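Local coordinates for tetratricopeptide TPR_2 repeat protein (Thermobaculum terrenum, PDB 5DJS) that is of unconfirmed function but joins tetratricopeptide repeats to a two-lobed GT-B fold of the family 41 glycosyltransferase type, at residues Ile165-Gly170 / Glu186-Thr191; Phe180-Ile185 / Thr208-Ala213; Arg219-Leu224 / Met250-Ala255. The protein carries 1 engineered substitution. All blocks are in the same frame, centred on the assembly; numbering follows the deposited sequence. Where two conformers were deposited one is given.

Contact 1 (Ile165-Gly170 / Glu186-Thr191)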
# COMPACT_ATOMS: atom_id res chain seq x y z
N ILE A 165 18.59 -5.61 -13.23
CA ILE A 165 17.26 -5.26 -12.75
C ILE A 165 17.35 -4.04 -11.84
O ILE A 165 18.17 -4.00 -10.92
CB ILE A 165 16.57 -6.41 -11.99
CG1 ILE A 165 16.48 -7.66 -12.88
CG2 ILE A 165 15.16 -6.01 -11.58
CD1 ILE A 165 16.19 -8.93 -12.11
N GLY A 166 16.49 -3.07 -12.10
CA GLY A 166 16.39 -1.86 -11.30
C GLY A 166 15.05 -1.79 -10.59
O GLY A 166 14.00 -1.84 -11.23
N TYR A 167 15.10 -1.69 -9.27
CA TYR A 167 13.90 -1.57 -8.42
C TYR A 167 13.76 -0.12 -7.98
O TYR A 167 14.65 0.41 -7.30
CB TYR A 167 14.03 -2.51 -7.20
CG TYR A 167 13.83 -3.97 -7.57
CD1 TYR A 167 12.55 -4.46 -7.86
CD2 TYR A 167 14.91 -4.84 -7.68
CE1 TYR A 167 12.35 -5.78 -8.22
CE2 TYR A 167 14.71 -6.17 -8.04
CZ TYR A 167 13.43 -6.63 -8.31
OH TYR A 167 13.21 -7.93 -8.68
N VAL A 168 12.66 0.53 -8.38
CA VAL A 168 12.46 1.95 -8.10
C VAL A 168 11.29 2.13 -7.14
O VAL A 168 10.15 1.81 -7.48
CB VAL A 168 12.17 2.77 -9.39
CG1 VAL A 168 12.35 4.26 -9.10
CG2 VAL A 168 13.07 2.34 -10.55
N SER A 169 11.58 2.65 -5.94
CA SER A 169 10.56 2.87 -4.93
C SER A 169 10.96 3.92 -3.93
O SER A 169 12.13 4.11 -3.64
CB SER A 169 10.29 1.58 -4.16
OG SER A 169 9.15 1.73 -3.33
N GLY A 170 9.95 4.60 -3.38
CA GLY A 170 10.13 5.53 -2.27
C GLY A 170 9.67 4.98 -0.94
O GLY A 170 9.52 5.74 0.01
N GLU A 186 17.80 -10.63 -1.76
CA GLU A 186 18.76 -11.62 -1.24
C GLU A 186 18.92 -12.83 -2.17
O GLU A 186 20.02 -13.22 -2.48
CB GLU A 186 18.38 -12.10 0.17
CG GLU A 186 19.42 -13.01 0.81
CD GLU A 186 19.06 -13.47 2.21
OE1 GLU A 186 19.93 -13.38 3.11
OE2 GLU A 186 17.91 -13.93 2.41
N ALA A 187 17.80 -13.39 -2.61
CA ALA A 187 17.81 -14.66 -3.36
C ALA A 187 18.00 -14.55 -4.87
O ALA A 187 18.03 -15.57 -5.56
CB ALA A 187 16.52 -15.43 -3.07
N HIS A 188 18.12 -13.33 -5.40
CA HIS A 188 18.31 -13.16 -6.85
C HIS A 188 19.57 -13.89 -7.31
O HIS A 188 20.63 -13.70 -6.75
CB HIS A 188 18.38 -11.67 -7.25
CG HIS A 188 17.11 -11.14 -7.85
ND1 HIS A 188 16.42 -11.81 -8.83
CD2 HIS A 188 16.43 -9.99 -7.62
CE1 HIS A 188 15.35 -11.11 -9.17
NE2 HIS A 188 15.33 -10.00 -8.44
N ASP A 189 19.43 -14.72 -8.35
CA ASP A 189 20.56 -15.46 -8.92
C ASP A 189 21.54 -14.49 -9.60
O ASP A 189 21.24 -13.95 -10.68
CB ASP A 189 20.04 -16.50 -9.92
CG ASP A 189 21.13 -17.45 -10.41
OD1 ASP A 189 22.27 -17.39 -9.89
OD2 ASP A 189 20.84 -18.25 -11.33
N ARG A 190 22.69 -14.28 -8.97
CA ARG A 190 23.71 -13.35 -9.47
C ARG A 190 24.42 -13.79 -10.75
O ARG A 190 25.04 -12.97 -11.42
CB ARG A 190 24.74 -13.04 -8.39
CG ARG A 190 24.57 -11.66 -7.76
CD ARG A 190 23.14 -11.44 -7.30
NE ARG A 190 23.01 -10.22 -6.50
CZ ARG A 190 22.00 -9.99 -5.66
NH1 ARG A 190 21.04 -10.89 -5.51
NH2 ARG A 190 21.97 -8.85 -4.97
N THR A 191 24.34 -15.08 -11.09
CA THR A 191 24.89 -15.58 -12.37
C THR A 191 24.11 -14.94 -13.54
O THR A 191 24.71 -14.53 -14.54
CB THR A 191 24.88 -17.13 -12.50
OG1 THR A 191 23.54 -17.63 -12.50
CG2 THR A 191 25.69 -17.81 -11.37
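The phenolic oxygen of Y167 is held by two polar groups: NE2 of H188, 3.0 Å from Y167 OH, and the hydroxyl of Y512 on helix 479-521. Across the hydrogen bond with H188 either partner could supply the proton. The two rings approach from opposite directions and meet at their edges, NE2 lying near the plane of the tyrosine ring and OH near the plane of the imidazole. Y167 is set for this by its first torsion, which places CG anti to the carbonyl carbon (chi1 -74°) and sends the ring from strand 163-169 toward the residues that follow helix 176-187. The other imidazole nitrogen is also engaged: ND1 bonds to the carboxylate of E509, which takes the backbone N of D189 as well. With both nitrogens bound, the rotation of the H188 ring is fixed; the nearby carboxylate would tend to stabilise positive charge on it. Apolar packing completes the contact. I165, two residues earlier on the same strand, brings CD1 to 3.8 Å from H188 CE1, approaching the ring obliquely. Its chain is extended past CG1 (chi2 163°), which carries the terminal methyl out to the imidazole although the backbones stay well apart, 9.9 Å between the CA atoms of I165 and H188. All three touching residues are buried, and V195 of strand 193-199 and Y512 also pack on H188. The contact fastens the segment that follows helix 176-187 to the strand before that helix, within the beta-alpha-beta crossover of strand 163-169, helix 176-187 and strand 193-199, a unit characteristic of the Rossmann-like lobes of GT-B proteins.

Contact 2 (Phe180-Ile185 / Thr208-Ala213)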
# COMPACT_ATOMS: atom_id res chain seq x y z
N PHE A 180 8.60 -7.34 1.56
CA PHE A 180 8.53 -8.32 0.47
C PHE A 180 9.69 -8.25 -0.54
O PHE A 180 9.95 -9.22 -1.25
CB PHE A 180 7.22 -8.18 -0.29
CG PHE A 180 6.01 -8.61 0.48
CD1 PHE A 180 5.83 -9.95 0.83
CD2 PHE A 180 5.02 -7.69 0.85
CE1 PHE A 180 4.71 -10.36 1.53
CE2 PHE A 180 3.90 -8.10 1.55
CZ PHE A 180 3.74 -9.43 1.89
N LEU A 181 10.37 -7.10 -0.61
CA LEU A 181 11.51 -6.97 -1.52
C LEU A 181 12.76 -7.64 -0.96
O LEU A 181 13.50 -8.26 -1.72
CB LEU A 181 11.82 -5.50 -1.83
CG LEU A 181 12.92 -5.26 -2.87
CD1 LEU A 181 12.51 -5.79 -4.23
CD2 LEU A 181 13.27 -3.78 -2.95
N GLU A 182 13.00 -7.50 0.34
CA GLU A 182 14.17 -8.11 1.00
C GLU A 182 14.48 -9.57 0.60
O GLU A 182 15.60 -9.86 0.18
CB GLU A 182 14.08 -7.98 2.54
CG GLU A 182 15.23 -8.64 3.28
CD GLU A 182 15.35 -8.22 4.73
OE1 GLU A 182 16.47 -8.32 5.26
OE2 GLU A 182 14.34 -7.80 5.34
N PRO A 183 13.50 -10.49 0.73
CA PRO A 183 13.77 -11.86 0.28
C PRO A 183 14.18 -11.94 -1.19
O PRO A 183 15.13 -12.67 -1.52
CB PRO A 183 12.44 -12.59 0.50
CG PRO A 183 11.41 -11.52 0.67
CD PRO A 183 12.14 -10.37 1.30
N VAL A 184 13.47 -11.19 -2.04
CA VAL A 184 13.72 -11.19 -3.49
C VAL A 184 15.14 -10.71 -3.83
O VAL A 184 15.83 -11.32 -4.64
CB VAL A 184 12.65 -10.39 -4.25
CG1 VAL A 184 13.03 -10.17 -5.72
CG2 VAL A 184 11.32 -11.11 -4.18
N ILE A 185 15.55 -9.61 -3.21
CA ILE A 185 16.89 -9.06 -3.41
C ILE A 185 17.97 -10.04 -2.94
O ILE A 185 18.96 -10.23 -3.65
CB ILE A 185 17.03 -7.69 -2.71
CG1 ILE A 185 16.41 -6.61 -3.58
CG2 ILE A 185 18.49 -7.33 -2.45
CD1 ILE A 185 16.42 -5.24 -2.95
N THR A 208 16.53 -0.55 5.33
CA THR A 208 17.16 0.07 4.15
C THR A 208 18.65 -0.28 4.15
O THR A 208 19.22 -0.57 3.09
CB THR A 208 16.96 1.61 4.05
OG1 THR A 208 17.80 2.29 4.98
CG2 THR A 208 15.54 1.99 4.30
N ASP A 209 19.27 -0.25 5.33
CA ASP A 209 20.66 -0.68 5.50
C ASP A 209 20.85 -2.12 5.02
O ASP A 209 21.84 -2.41 4.33
CB ASP A 209 21.11 -0.55 6.97
CG ASP A 209 21.13 0.90 7.47
OD1 ASP A 209 21.07 1.84 6.65
OD2 ASP A 209 21.21 1.08 8.70
N ARG A 210 19.90 -2.99 5.35
CA ARG A 210 19.92 -4.37 4.84
C ARG A 210 19.72 -4.45 3.32
O ARG A 210 20.46 -5.16 2.63
CB ARG A 210 18.90 -5.27 5.58
CG ARG A 210 19.45 -5.87 6.87
CD ARG A 210 18.45 -6.77 7.60
NE ARG A 210 17.62 -6.02 8.56
CZ ARG A 210 16.29 -6.01 8.62
NH1 ARG A 210 15.52 -6.73 7.79
NH2 ARG A 210 15.70 -5.28 9.56
N LEU A 211 18.74 -3.71 2.80
CA LEU A 211 18.50 -3.65 1.35
C LEU A 211 19.71 -3.11 0.58
O LEU A 211 20.04 -3.61 -0.49
CB LEU A 211 17.26 -2.79 1.03
CG LEU A 211 15.86 -3.42 0.82
CD1 LEU A 211 15.72 -4.86 1.28
CD2 LEU A 211 14.79 -2.54 1.47
N ARG A 212 20.36 -2.09 1.14
CA ARG A 212 21.57 -1.51 0.55
C ARG A 212 22.70 -2.53 0.49
O ARG A 212 23.38 -2.65 -0.53
CB ARG A 212 22.02 -0.26 1.32
CG ARG A 212 23.13 0.52 0.65
CD ARG A 212 23.59 1.74 1.44
NE ARG A 212 22.51 2.70 1.72
CZ ARG A 212 21.86 2.83 2.89
NH1 ARG A 212 22.12 2.07 3.94
NH2 ARG A 212 20.91 3.76 3.00
N ALA A 213 22.90 -3.24 1.61
CA ALA A 213 23.94 -4.28 1.71
C ALA A 213 23.68 -5.46 0.76
O ALA A 213 24.61 -5.95 0.13
CB ALA A 213 24.05 -4.77 3.15
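Two neighbouring helices of the Rossmann-like lobe pack side by side here: helix 176-187, which links strands 163-169 and 193-199, and helix 206-214, which follows the second of these strands. They run in nearly the same direction, with local axes 10.0 Å apart at closest approach and 22° between them. A salt bridge ties their outer side, and leucine and isoleucine fill the inner part. In the salt bridge one nitrogen of R210 serves both oxygens of E182: NH1 stands 2.9 Å from OE2 and 3.1 Å from OE1. The hydrogen bond is the one to OE1, almost straight at 166°, and it uses the syn lone pair of that oxygen. The carboxylate lies at the edge of the guanidinium, OE1 near its plane, with the two planes nearly coplanar. E182 reaches it with CG anti to the backbone N (chi1 177°) and the rest of the chain extended, while R210 bends at chi3, which brings NH1 to the carboxylate. R210 is exposed and E182 partly so, which places the ion pair on the solvent side of the two helices. Helix 176-187 is kinked at P183, which points away from the other helix and whose nitrogen has no bond to the turn before. I185 continues inward to V195 and C197 of strand 193-199, so the same side chain packs against both the neighbouring helix and the sheet. It meets L211 with CD1 at 4.2 Å from L211 CG. The tightest apolar contact belongs to the same leucine, through one of its terminal methyls: L211 CD1 rests against E182, 3.6 Å from E182 CA and 3.7 Å from E182 CB.

Contact 3 (Arg219-Leu224 / Met250-Ala255)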
# COMPACT_ATOMS: atom_id res chain seq x y z
N ARG A 219 22.34 3.84 -5.32
CA ARG A 219 21.66 5.07 -5.85
C ARG A 219 20.49 5.68 -5.03
O ARG A 219 19.37 5.16 -5.04
CB ARG A 219 21.20 4.89 -7.32
CG ARG A 219 22.33 4.67 -8.31
CD ARG A 219 22.39 3.26 -8.87
NE ARG A 219 23.55 3.12 -9.75
CZ ARG A 219 24.82 3.09 -9.34
NH1 ARG A 219 25.16 3.15 -8.05
NH2 ARG A 219 25.79 2.99 -10.25
N ASP A 220 20.78 6.79 -4.34
CA ASP A 220 19.76 7.66 -3.71
C ASP A 220 19.21 8.70 -4.69
O ASP A 220 19.92 9.60 -5.12
CB ASP A 220 20.35 8.38 -2.49
CG ASP A 220 20.68 7.44 -1.36
OD1 ASP A 220 19.99 6.40 -1.21
OD2 ASP A 220 21.64 7.74 -0.62
N VAL A 221 17.92 8.59 -4.98
CA VAL A 221 17.29 9.22 -6.13
C VAL A 221 16.39 10.43 -5.83
O VAL A 221 16.19 11.27 -6.72
CB VAL A 221 16.54 8.12 -6.92
CG1 VAL A 221 15.63 8.68 -8.02
CG2 VAL A 221 17.56 7.17 -7.53
N TRP A 222 15.90 10.56 -4.59
CA TRP A 222 14.94 11.63 -4.24
C TRP A 222 15.34 13.06 -4.69
O TRP A 222 14.49 13.78 -5.20
CB TRP A 222 14.53 11.59 -2.75
CG TRP A 222 15.61 11.89 -1.76
CD1 TRP A 222 15.99 13.12 -1.32
CD2 TRP A 222 16.47 10.94 -1.09
NE1 TRP A 222 17.03 13.01 -0.42
CE2 TRP A 222 17.34 11.68 -0.27
CE3 TRP A 222 16.59 9.54 -1.12
CZ2 TRP A 222 18.32 11.07 0.54
CZ3 TRP A 222 17.56 8.93 -0.34
CH2 TRP A 222 18.41 9.70 0.49
N PRO A 223 16.64 13.43 -4.58
CA PRO A 223 17.00 14.79 -5.01
C PRO A 223 17.07 15.03 -6.52
O PRO A 223 17.22 16.20 -6.93
CB PRO A 223 18.40 15.00 -4.40
CG PRO A 223 18.67 13.81 -3.54
CD PRO A 223 17.84 12.71 -4.13
N LEU A 224 16.96 13.98 -7.33
CA LEU A 224 17.15 14.09 -8.79
C LEU A 224 15.82 14.41 -9.49
O LEU A 224 14.76 14.05 -8.98
CB LEU A 224 17.73 12.80 -9.37
CG LEU A 224 18.99 12.22 -8.72
CD1 LEU A 224 19.40 10.96 -9.47
CD2 LEU A 224 20.15 13.20 -8.66
N MET A 250 5.51 6.91 -3.04
CA MET A 250 6.36 7.92 -3.65
C MET A 250 7.04 7.33 -4.90
O MET A 250 8.23 7.06 -4.92
CB MET A 250 7.37 8.43 -2.63
CG MET A 250 6.72 9.11 -1.43
SD MET A 250 7.83 10.29 -0.67
CE MET A 250 7.76 11.63 -1.88
N HIS A 251 6.23 7.17 -5.94
CA HIS A 251 6.64 6.55 -7.20
C HIS A 251 7.52 7.49 -8.02
O HIS A 251 7.76 8.65 -7.63
CB HIS A 251 5.40 6.15 -8.02
CG HIS A 251 4.56 7.32 -8.44
ND1 HIS A 251 3.31 7.56 -7.92
CD2 HIS A 251 4.80 8.33 -9.31
CE1 HIS A 251 2.81 8.66 -8.46
NE2 HIS A 251 3.69 9.14 -9.31
N ARG A 252 7.96 6.98 -9.17
CA ARG A 252 8.77 7.75 -10.10
C ARG A 252 8.37 7.40 -11.53
O ARG A 252 9.21 7.11 -12.38
CB ARG A 252 10.25 7.45 -9.80
CG ARG A 252 11.19 8.63 -9.89
CD ARG A 252 10.71 9.81 -9.06
NE ARG A 252 11.80 10.47 -8.37
CZ ARG A 252 12.69 11.29 -8.91
NH1 ARG A 252 12.67 11.59 -10.20
NH2 ARG A 252 13.62 11.81 -8.11
N LEU A 253 7.07 7.51 -11.79
CA LEU A 253 6.45 7.00 -13.01
C LEU A 253 6.67 7.90 -14.20
O LEU A 253 6.48 7.47 -15.33
CB LEU A 253 4.95 6.81 -12.80
CG LEU A 253 4.52 5.65 -11.89
CD1 LEU A 253 3.07 5.83 -11.44
CD2 LEU A 253 4.69 4.31 -12.58
N PHE A 254 7.03 9.16 -13.97
CA PHE A 254 7.37 10.05 -15.08
C PHE A 254 8.79 9.77 -15.61
O PHE A 254 9.08 10.06 -16.76
CB PHE A 254 7.22 11.51 -14.68
CG PHE A 254 5.87 11.82 -14.11
CD1 PHE A 254 4.72 11.56 -14.85
CD2 PHE A 254 5.74 12.33 -12.82
CE1 PHE A 254 3.47 11.83 -14.33
CE2 PHE A 254 4.49 12.60 -12.30
CZ PHE A 254 3.35 12.35 -13.05
N ALA A 255 9.65 9.22 -14.78
CA ALA A 255 10.88 8.62 -15.27
C ALA A 255 10.56 7.38 -16.13
O ALA A 255 11.06 7.25 -17.24
CB ALA A 255 11.81 8.28 -14.11
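R252 bends at chi2 (52°) and again at chi3, turning its guanidinium onto the loop of V221, W222 and L224, while V221 holds CG1 anti to its own backbone N (chi1 170°) and so presents that methyl to the same group. The contact joins a loop of the Rossmann-like lobe to the start of a helix: residues 219-224 run between helices 206-214 and 226-236, and residues 250-255 lead from strand 240-243 into helix 253-257. The main bond is from R252 NH2 to the carbonyl oxygen of L224, 2.7 Å long with an N-H...O angle of 149°. It is not in plane for either partner, since the oxygen is tilted from the guanidinium plane and the nitrogen from that of the carbonyl. Two further carbonyls gather near this nitrogen: V221 O lies 3.0 Å from R252 NH2, at an angle too poor for a hydrogen bond, and W222 O is somewhat farther off. V221 O is bonded instead to the backbone N of L224 at 2.9 Å, closing the type I beta turn from V221 to L224. That turn is what brings the carbonyl ends close together, and their partial negative charge probably favours the arginine. The remaining terminal nitrogen, NH1, forms a salt bridge with D226 at the start of helix 226-236, so the guanidinium links turn and helix, with L229 of that helix packing on both R252 and V221. R252 also occupies the N-cap position of helix 253-257, though its side chain leads off to the turn. Over one face of the guanidinium, displaced toward its rim, lies V221 CG1, 3.7 Å from R252 NH2 and 4.0 Å from R252 CZ.

In the fold
All three contacts belong to the lobe built on the parallel sheet that contains strands 163-169, 193-199 and 240-243. Contacts 1 and 2 share helix 176-187, their centres 9 Å apart, and Y167 joins them: its OH is 3.7 Å from V184 CG1 and its CD1 is 3.9 Å from L181 CD1. Contact 3 lies about 17 Å from contact 1, centre to centre, yet touches it where V168 CG1 packs 3.9 Å from R252 CB. Contacts 2 and 3 do not touch. The residues that line the UDP pocket belong to the other lobe; contact 2 approaches it, with the E182 side chain about 12 Å from UDP and F180 packing on T423, which lines that pocket.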